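Long-range contacts in isomaltodextranase (Arthrobacter globiformis, PDB 5AWO), which hydrolyses (1->6)-alpha-D-glucosidic linkages in polysaccharides, removing successive isomaltose units from the non-reducing ends of the chains: residues Pro523-Tyr528 with Thr581-Leu586; Val546-Ala551 with Asn587-Gly592. All coordinates share one frame; numbering follows the deposited sequence. Where two conformers were deposited one is given.

Contact 1. Residues Pro523-Tyr528 with Thr581-Leu586; sequences PHRGSY and TLDAGL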
ATOM      1  N   PRO A 523     -22.276  13.186   5.886  1.00 42.00           N
ATOM      2  CA  PRO A 523     -22.351  14.058   7.084  1.00 41.57           C
ATOM      3  C   PRO A 523     -22.987  13.544   8.401  1.00 40.43           C
ATOM      4  O   PRO A 523     -22.661  14.102   9.442  1.00 40.03           O
ATOM      5  CB  PRO A 523     -23.115  15.287   6.578  1.00 42.42           C
ATOM      6  CG  PRO A 523     -23.858  14.829   5.376  1.00 42.70           C
ATOM      7  CD  PRO A 523     -23.033  13.741   4.755  1.00 40.89           C
ATOM      8  N   HIS A 524     -23.837  12.508   8.382  1.00 39.18           N
ATOM      9  CA  HIS A 524     -24.520  12.025   9.613  1.00 38.12           C
ATOM     10  C   HIS A 524     -24.867  10.524   9.568  1.00 35.10           C
ATOM     11  O   HIS A 524     -24.897   9.928   8.505  1.00 36.94           O
ATOM     12  CB  HIS A 524     -25.793  12.834   9.860  1.00 38.43           C
ATOM     13  CG  HIS A 524     -26.739  12.804   8.706  1.00 39.00           C
ATOM     14  ND1 HIS A 524     -26.753  13.783   7.742  1.00 38.58           N
ATOM     15  CD2 HIS A 524     -27.659  11.886   8.329  1.00 39.63           C
ATOM     16  CE1 HIS A 524     -27.660  13.484   6.828  1.00 39.26           C
ATOM     17  NE2 HIS A 524     -28.222  12.335   7.159  1.00 39.29           N
ATOM     18  N   ARG A 525     -25.083   9.906  10.729  1.00 32.37           N
ATOM     19  CA  ARG A 525     -25.537   8.509  10.778  1.00 31.97           C
ATOM     20  C   ARG A 525     -26.949   8.388  10.222  1.00 32.27           C
ATOM     21  O   ARG A 525     -27.823   9.183  10.590  1.00 34.88           O
ATOM     22  CB  ARG A 525     -25.507   7.970  12.215  1.00 31.54           C
ATOM     23  CG  ARG A 525     -26.027   6.539  12.362  1.00 33.59           C
ATOM     24  CD  ARG A 525     -25.593   5.928  13.689  1.00 34.92           C
ATOM     25  NE  ARG A 525     -25.622   4.459  13.736  1.00 33.74           N
ATOM     26  CZ  ARG A 525     -26.256   3.736  14.671  1.00 33.19           C
ATOM     27  NH1 ARG A 525     -26.902   4.331  15.667  1.00 32.01           N
ATOM     28  NH2 ARG A 525     -26.220   2.407  14.622  1.00 31.89           N
ATOM     29  N   GLY A 526     -27.177   7.414   9.338  1.00 33.21           N
ATOM     30  CA  GLY A 526     -28.521   7.212   8.757  1.00 35.43           C
ATOM     31  C   GLY A 526     -28.605   6.527   7.403  1.00 38.51           C
ATOM     32  O   GLY A 526     -27.674   5.833   6.987  1.00 36.07           O
ATOM     33  N   SER A 527     -29.747   6.729   6.730  1.00 39.57           N
ATOM     34  CA  SER A 527     -30.086   6.098   5.443  1.00 41.10           C
ATOM     35  C   SER A 527     -29.844   7.036   4.270  1.00 39.12           C
ATOM     36  O   SER A 527     -30.180   8.216   4.353  1.00 40.76           O
ATOM     37  CB  SER A 527     -31.565   5.665   5.438  1.00 42.00           C
ATOM     38  OG  SER A 527     -32.031   5.367   4.121  1.00 40.72           O
ATOM     39  N   TYR A 528     -29.251   6.516   3.184  1.00 38.63           N
ATOM     40  CA  TYR A 528     -28.966   7.312   1.974  1.00 34.84           C
ATOM     41  C   TYR A 528     -29.345   6.545   0.689  1.00 34.32           C
ATOM     42  O   TYR A 528     -29.292   5.311   0.661  1.00 37.58           O
ATOM     43  CB  TYR A 528     -27.460   7.712   1.922  1.00 33.86           C
ATOM     44  CG  TYR A 528     -26.937   8.530   3.103  1.00 29.62           C
ATOM     45  CD1 TYR A 528     -26.631   7.928   4.301  1.00 32.05           C
ATOM     46  CD2 TYR A 528     -26.727   9.912   3.007  1.00 31.70           C
ATOM     47  CE1 TYR A 528     -26.150   8.655   5.372  1.00 30.06           C
ATOM     48  CE2 TYR A 528     -26.248  10.659   4.079  1.00 27.73           C
ATOM     49  CZ  TYR A 528     -25.958  10.019   5.274  1.00 29.64           C
ATOM     50  OH  TYR A 528     -25.469  10.706   6.389  1.00 29.88           O
ATOM     51  N   THR A 581     -27.759   2.292   4.436  1.00 32.45           N
ATOM     52  CA  THR A 581     -27.559   3.038   5.664  1.00 34.07           C
ATOM     53  C   THR A 581     -26.068   3.352   5.777  1.00 34.79           C
ATOM     54  O   THR A 581     -25.279   2.434   5.993  1.00 38.04           O
ATOM     55  CB  THR A 581     -28.136   2.316   6.922  1.00 35.94           C
ATOM     56  OG1 THR A 581     -27.601   0.988   7.092  1.00 39.10           O
ATOM     57  CG2 THR A 581     -29.657   2.202   6.787  1.00 35.27           C
ATOM     58  N   LEU A 582     -25.716   4.634   5.580  1.00 32.55           N
ATOM     59  CA  LEU A 582     -24.328   5.153   5.758  1.00 31.55           C
ATOM     60  C   LEU A 582     -24.251   6.032   7.004  1.00 30.73           C
ATOM     61  O   LEU A 582     -25.213   6.733   7.350  1.00 30.16           O
ATOM     62  CB  LEU A 582     -23.868   5.964   4.534  1.00 33.33           C
ATOM     63  CG  LEU A 582     -23.996   5.321   3.165  1.00 33.32           C
ATOM     64  CD1 LEU A 582     -23.709   6.332   2.073  1.00 35.07           C
ATOM     65  CD2 LEU A 582     -23.096   4.098   3.038  1.00 34.12           C
ATOM     66  N   ASP A 583     -23.114   5.992   7.695  1.00 29.27           N
ATOM     67  CA  ASP A 583     -22.910   6.774   8.906  1.00 29.68           C
ATOM     68  C   ASP A 583     -22.147   8.044   8.542  1.00 31.40           C
ATOM     69  O   ASP A 583     -21.602   8.136   7.447  1.00 31.66           O
ATOM     70  CB  ASP A 583     -22.181   5.951   9.999  1.00 27.90           C
ATOM     71  CG  ASP A 583     -23.107   4.968  10.750  1.00 31.48           C
ATOM     72  OD1 ASP A 583     -24.332   5.046  10.567  1.00 30.48           O
ATOM     73  OD2 ASP A 583     -22.628   4.114  11.573  1.00 28.24           O
ATOM     74  N   ALA A 584     -22.165   9.041   9.430  1.00 31.19           N
ATOM     75  CA  ALA A 584     -21.435  10.282   9.210  1.00 32.06           C
ATOM     76  C   ALA A 584     -19.960   9.934   9.050  1.00 29.92           C
ATOM     77  O   ALA A 584     -19.440   9.151   9.811  1.00 28.89           O
ATOM     78  CB  ALA A 584     -21.585  11.229  10.390  1.00 32.77           C
ATOM     79  N   GLY A 585     -19.315  10.543   8.078  1.00 32.05           N
ATOM     80  CA  GLY A 585     -17.887  10.365   7.892  1.00 29.91           C
ATOM     81  C   GLY A 585     -17.654   9.182   6.993  1.00 27.31           C
ATOM     82  O   GLY A 585     -18.402   8.978   6.050  1.00 27.08           O
ATOM     83  N   LEU A 586     -16.620   8.404   7.310  1.00 27.73           N
ATOM     84  CA  LEU A 586     -16.063   7.438   6.373  1.00 25.74           C
ATOM     85  C   LEU A 586     -16.787   6.103   6.434  1.00 24.19           C
ATOM     86  O   LEU A 586     -16.860   5.485   7.489  1.00 24.88           O
ATOM     87  CB  LEU A 586     -14.576   7.203   6.674  1.00 24.30           C
ATOM     88  CG  LEU A 586     -13.873   6.141   5.803  1.00 23.19           C
ATOM     89  CD1 LEU A 586     -13.831   6.504   4.322  1.00 21.64           C
ATOM     90  CD2 LEU A 586     -12.467   5.926   6.346  1.00 22.95           C
TER
HETATM   91  O   HOH W   1     -24.355   1.772  12.616  1.00 28.83           O
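With CG of Y528 anti to its carbonyl carbon (chi1 -59°), the tyrosine ring swings over to L582, where CD1 lies 3.4 Å from CB of the leucine and L582 O sits at the ring edge. The far end reaches back along its own segment: OH bonds to H524 O, modelled at a very short and therefore doubtful 2.3 Å, and the hydroxyl oxygen Y528 OH also lies 3.1 Å above the plane of the H524 ring, over its centre. Cutting Y528 back to an alanine removes the ring, which is likely to open a gap beside CB and CD1 of L582. Here strands 526-535 and 574-582 of the CBM35 beta-sandwich pair antiparallel, G526 N donating to L582 O (2.9 Å) at a bent 132°; S527 and T581 follow as a non-hydrogen-bonded pair. The backbone angles of G526 call for glycine. Just before strand 526-535 begins, R525 holds CG anti to its backbone N (chi1 177°) and runs extended alongside D583, which follows the end of strand 574-582. NE and OD1 form a long salt bridge at 3.5 Å, with the position of OD1 less certain. One water reinforces it, accepting from R525 NH2 at 2.8 Å and donating to D583 OD2.

Contact 2. Residues Val546-Ala551 with Asn587-Gly592; sequences VTAEKA and NLVTIG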
ATOM      1  N   VAL A 546     -23.969  -6.581  -0.987  1.00 27.66           N
ATOM      2  CA  VAL A 546     -23.549  -5.201  -0.711  1.00 28.13           C
ATOM      3  C   VAL A 546     -23.498  -4.970   0.788  1.00 31.60           C
ATOM      4  O   VAL A 546     -24.453  -5.286   1.509  1.00 31.60           O
ATOM      5  CB  VAL A 546     -24.477  -4.152  -1.359  1.00 27.60           C
ATOM      6  CG1 VAL A 546     -24.047  -2.729  -0.986  1.00 28.41           C
ATOM      7  CG2 VAL A 546     -24.506  -4.318  -2.874  1.00 27.24           C
ATOM      8  N   THR A 547     -22.367  -4.444   1.262  1.00 28.15           N
ATOM      9  CA  THR A 547     -22.233  -4.026   2.639  1.00 28.48           C
ATOM     10  C   THR A 547     -21.759  -2.580   2.743  1.00 28.70           C
ATOM     11  O   THR A 547     -21.189  -2.012   1.790  1.00 28.30           O
ATOM     12  CB  THR A 547     -21.245  -4.904   3.441  1.00 28.04           C
ATOM     13  OG1 THR A 547     -19.925  -4.870   2.849  1.00 28.64           O
ATOM     14  CG2 THR A 547     -21.710  -6.331   3.525  1.00 29.30           C
ATOM     15  N   ALA A 548     -22.035  -1.990   3.901  1.00 28.70           N
ATOM     16  CA  ALA A 548     -21.344  -0.793   4.374  1.00 26.61           C
ATOM     17  C   ALA A 548     -20.736  -1.076   5.740  1.00 26.46           C
ATOM     18  O   ALA A 548     -21.349  -1.753   6.582  1.00 25.58           O
ATOM     19  CB  ALA A 548     -22.289   0.399   4.428  1.00 26.78           C
ATOM     20  N   GLU A 549     -19.505  -0.578   5.959  1.00 22.77           N
ATOM     21  CA  GLU A 549     -18.743  -0.824   7.162  1.00 22.33           C
ATOM     22  C   GLU A 549     -17.956   0.425   7.557  1.00 20.50           C
ATOM     23  O   GLU A 549     -17.626   1.272   6.686  1.00 21.81           O
ATOM     24  CB  GLU A 549     -17.725  -1.955   6.939  1.00 22.43           C
ATOM     25  CG  GLU A 549     -18.357  -3.321   6.711  1.00 22.92           C
ATOM     26  CD  GLU A 549     -17.352  -4.431   6.434  1.00 24.91           C
ATOM     27  OE1 GLU A 549     -16.138  -4.133   6.266  1.00 23.19           O
ATOM     28  OE2 GLU A 549     -17.754  -5.614   6.372  1.00 24.70           O
ATOM     29  N   LYS A 550     -17.630   0.510   8.838  1.00 20.62           N
ATOM     30  CA  LYS A 550     -16.695   1.523   9.306  0.50 19.64           C
ATOM     31  C   LYS A 550     -15.302   1.067   8.903  1.00 19.35           C
ATOM     32  O   LYS A 550     -15.119  -0.071   8.453  1.00 18.27           O
ATOM     33  CB  LYS A 550     -16.749   1.691  10.820  0.50 19.29           C
ATOM     34  CG  LYS A 550     -18.121   2.038  11.380  0.50 18.76           C
ATOM     35  CD  LYS A 550     -18.051   2.139  12.888  0.50 18.57           C
ATOM     36  CE  LYS A 550     -17.526   3.488  13.360  0.50 17.89           C
ATOM     37  NZ  LYS A 550     -18.494   4.601  13.135  0.50 17.15           N
ATOM     38  N   ALA A 551     -14.323   1.947   9.069  1.00 19.40           N
ATOM     39  CA  ALA A 551     -12.924   1.599   8.741  1.00 19.65           C
ATOM     40  C   ALA A 551     -12.431   0.389   9.527  1.00 19.36           C
ATOM     41  O   ALA A 551     -11.644  -0.408   9.002  1.00 18.03           O
ATOM     42  CB  ALA A 551     -12.014   2.788   8.945  1.00 19.97           C
ATOM     43  N   ASN A 587     -17.250   5.659   5.273  1.00 23.05           N
ATOM     44  CA  ASN A 587     -17.831   4.336   5.127  1.00 24.64           C
ATOM     45  C   ASN A 587     -17.129   3.625   3.990  1.00 21.92           C
ATOM     46  O   ASN A 587     -16.809   4.251   2.972  1.00 21.66           O
ATOM     47  CB  ASN A 587     -19.339   4.425   4.793  1.00 27.58           C
ATOM     48  CG  ASN A 587     -20.141   5.094   5.888  1.00 30.68           C
ATOM     49  OD1 ASN A 587     -20.626   4.434   6.831  1.00 32.31           O
ATOM     50  ND2 ASN A 587     -20.243   6.415   5.801  1.00 30.22           N
ATOM     51  N   LEU A 588     -16.929   2.322   4.143  1.00 21.60           N
ATOM     52  CA  LEU A 588     -16.480   1.486   3.043  1.00 20.35           C
ATOM     53  C   LEU A 588     -17.668   0.722   2.488  1.00 19.94           C
ATOM     54  O   LEU A 588     -18.282  -0.075   3.223  1.00 22.00           O
ATOM     55  CB  LEU A 588     -15.388   0.517   3.494  1.00 19.30           C
ATOM     56  CG  LEU A 588     -14.024   1.117   3.875  1.00 19.56           C
ATOM     57  CD1 LEU A 588     -13.482   2.001   2.757  1.00 19.52           C
ATOM     58  CD2 LEU A 588     -14.040   1.890   5.180  1.00 20.57           C
ATOM     59  N   VAL A 589     -18.007   0.981   1.238  1.00 20.49           N
ATOM     60  CA  VAL A 589     -19.130   0.316   0.580  1.00 21.39           C
ATOM     61  C   VAL A 589     -18.519  -0.693  -0.363  1.00 22.39           C
ATOM     62  O   VAL A 589     -17.828  -0.320  -1.327  1.00 21.74           O
ATOM     63  CB  VAL A 589     -20.037   1.324  -0.159  1.00 23.30           C
ATOM     64  CG1 VAL A 589     -21.160   0.602  -0.890  1.00 24.30           C
ATOM     65  CG2 VAL A 589     -20.622   2.329   0.825  1.00 23.29           C
ATOM     66  N   THR A 590     -18.751  -1.967  -0.068  1.00 20.26           N
ATOM     67  CA  THR A 590     -18.223  -3.082  -0.827  1.00 21.11           C
ATOM     68  C   THR A 590     -19.356  -3.859  -1.490  1.00 23.41           C
ATOM     69  O   THR A 590     -20.340  -4.225  -0.825  1.00 25.69           O
ATOM     70  CB  THR A 590     -17.354  -3.978   0.069  1.00 21.50           C
ATOM     71  OG1 THR A 590     -16.204  -3.209   0.493  1.00 21.41           O
ATOM     72  CG2 THR A 590     -16.883  -5.239  -0.628  1.00 20.31           C
ATOM     73  N   ILE A 591     -19.186  -4.104  -2.777  1.00 22.28           N
ATOM     74  CA  ILE A 591     -20.111  -4.886  -3.610  1.00 22.36           C
ATOM     75  C   ILE A 591     -19.335  -6.037  -4.217  1.00 23.47           C
ATOM     76  O   ILE A 591     -18.284  -5.815  -4.819  1.00 22.53           O
ATOM     77  CB  ILE A 591     -20.804  -4.032  -4.711  1.00 23.98           C
ATOM     78  CG1 ILE A 591     -21.673  -4.915  -5.619  1.00 24.51           C
ATOM     79  CG2 ILE A 591     -19.796  -3.230  -5.540  1.00 23.62           C
ATOM     80  CD1 ILE A 591     -22.657  -4.142  -6.493  1.00 25.13           C
ATOM     81  N   GLY A 592     -19.830  -7.271  -4.055  1.00 22.11           N
ATOM     82  CA  GLY A 592     -19.139  -8.439  -4.558  1.00 22.05           C
ATOM     83  C   GLY A 592     -20.064  -9.615  -4.798  1.00 22.48           C
ATOM     84  O   GLY A 592     -21.227  -9.566  -4.419  1.00 25.01           O
TER
HETATM   85  O   HOH W   2     -18.179  -2.832   3.550  1.00 22.90           O
HETATM   86  O   HOH W   3     -15.456  -3.488   3.131  1.00 20.96           O
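I591 and V546 meet across a non-hydrogen-bonded antiparallel pair, and the isoleucine can be followed outward atom by atom along one methyl of the valine. Its CB starts 4.1 Å from V546 CG2. CG1, anti to the backbone N (chi1 176°), comes a little nearer, 4.0 Å from V546 CG2. CD1 continues the extended chain and ends 4.1 Å from V546 CG2, so a single methyl is brushed along the whole length of the side chain. A548 and V589 share this face, which packs on I580 and L582.

The opposite face is mostly polar, with T547, T590 and E549, but also carries the buried L588, which packs on A519 and R33. T547 and T590 lie side by side, and beneath them the backbone bond from T547 N to T590 O (2.9 Å) is nearly straight, at 168°. T547 OG1 reaches a water at 2.8 Å, and that water donates to L588 O, which also accepts from E549 N; two donors thus grip this carbonyl. A second water donates to E549 OE1 and is shared with T590 OG1, whose hydroxyl is also bonded to T517. E549 forms a salt bridge with R33, an arginine that binds the carbonyls of K550 and A551 as well. At the E549-L588 pair, L588 N donates to E549 O (2.8 Å), while CD2 of the leucine rests 3.7 Å from A551 CA.

The N-to-C directions of strands 546-549 and 587-592 differ by 166°, close to antiparallel. Bonded on their outer edges to strands 555-564 and 515-522, the two are interior to their sheet; one apolar face turned to the other sheet and one largely polar, hydrated face turned away are characteristic of a beta-sandwich, here the CBM35 carbohydrate-binding module.

Overall arrangement
The chain passes from contact 1 straight into contact 2: after leaving strand 574-582 at L582, it turns through D583 and A584 and enters strand 585-592, crossing from one sheet of the sandwich to the other. The two contacts, with centres about 12 Å apart, meet in the interior between the sheets. There L582 CD2 lies 3.8 Å from V589 CG2 and 4.0 Å from A548 CB. N587 ND2 bonds back to D583 O, tying the turn to the new strand. Contact 1 is remote from the catalytic residues, whereas contact 2 reaches toward the barrel: the side chain of A551 is about 12 Å from that of D262, the probable proton donor.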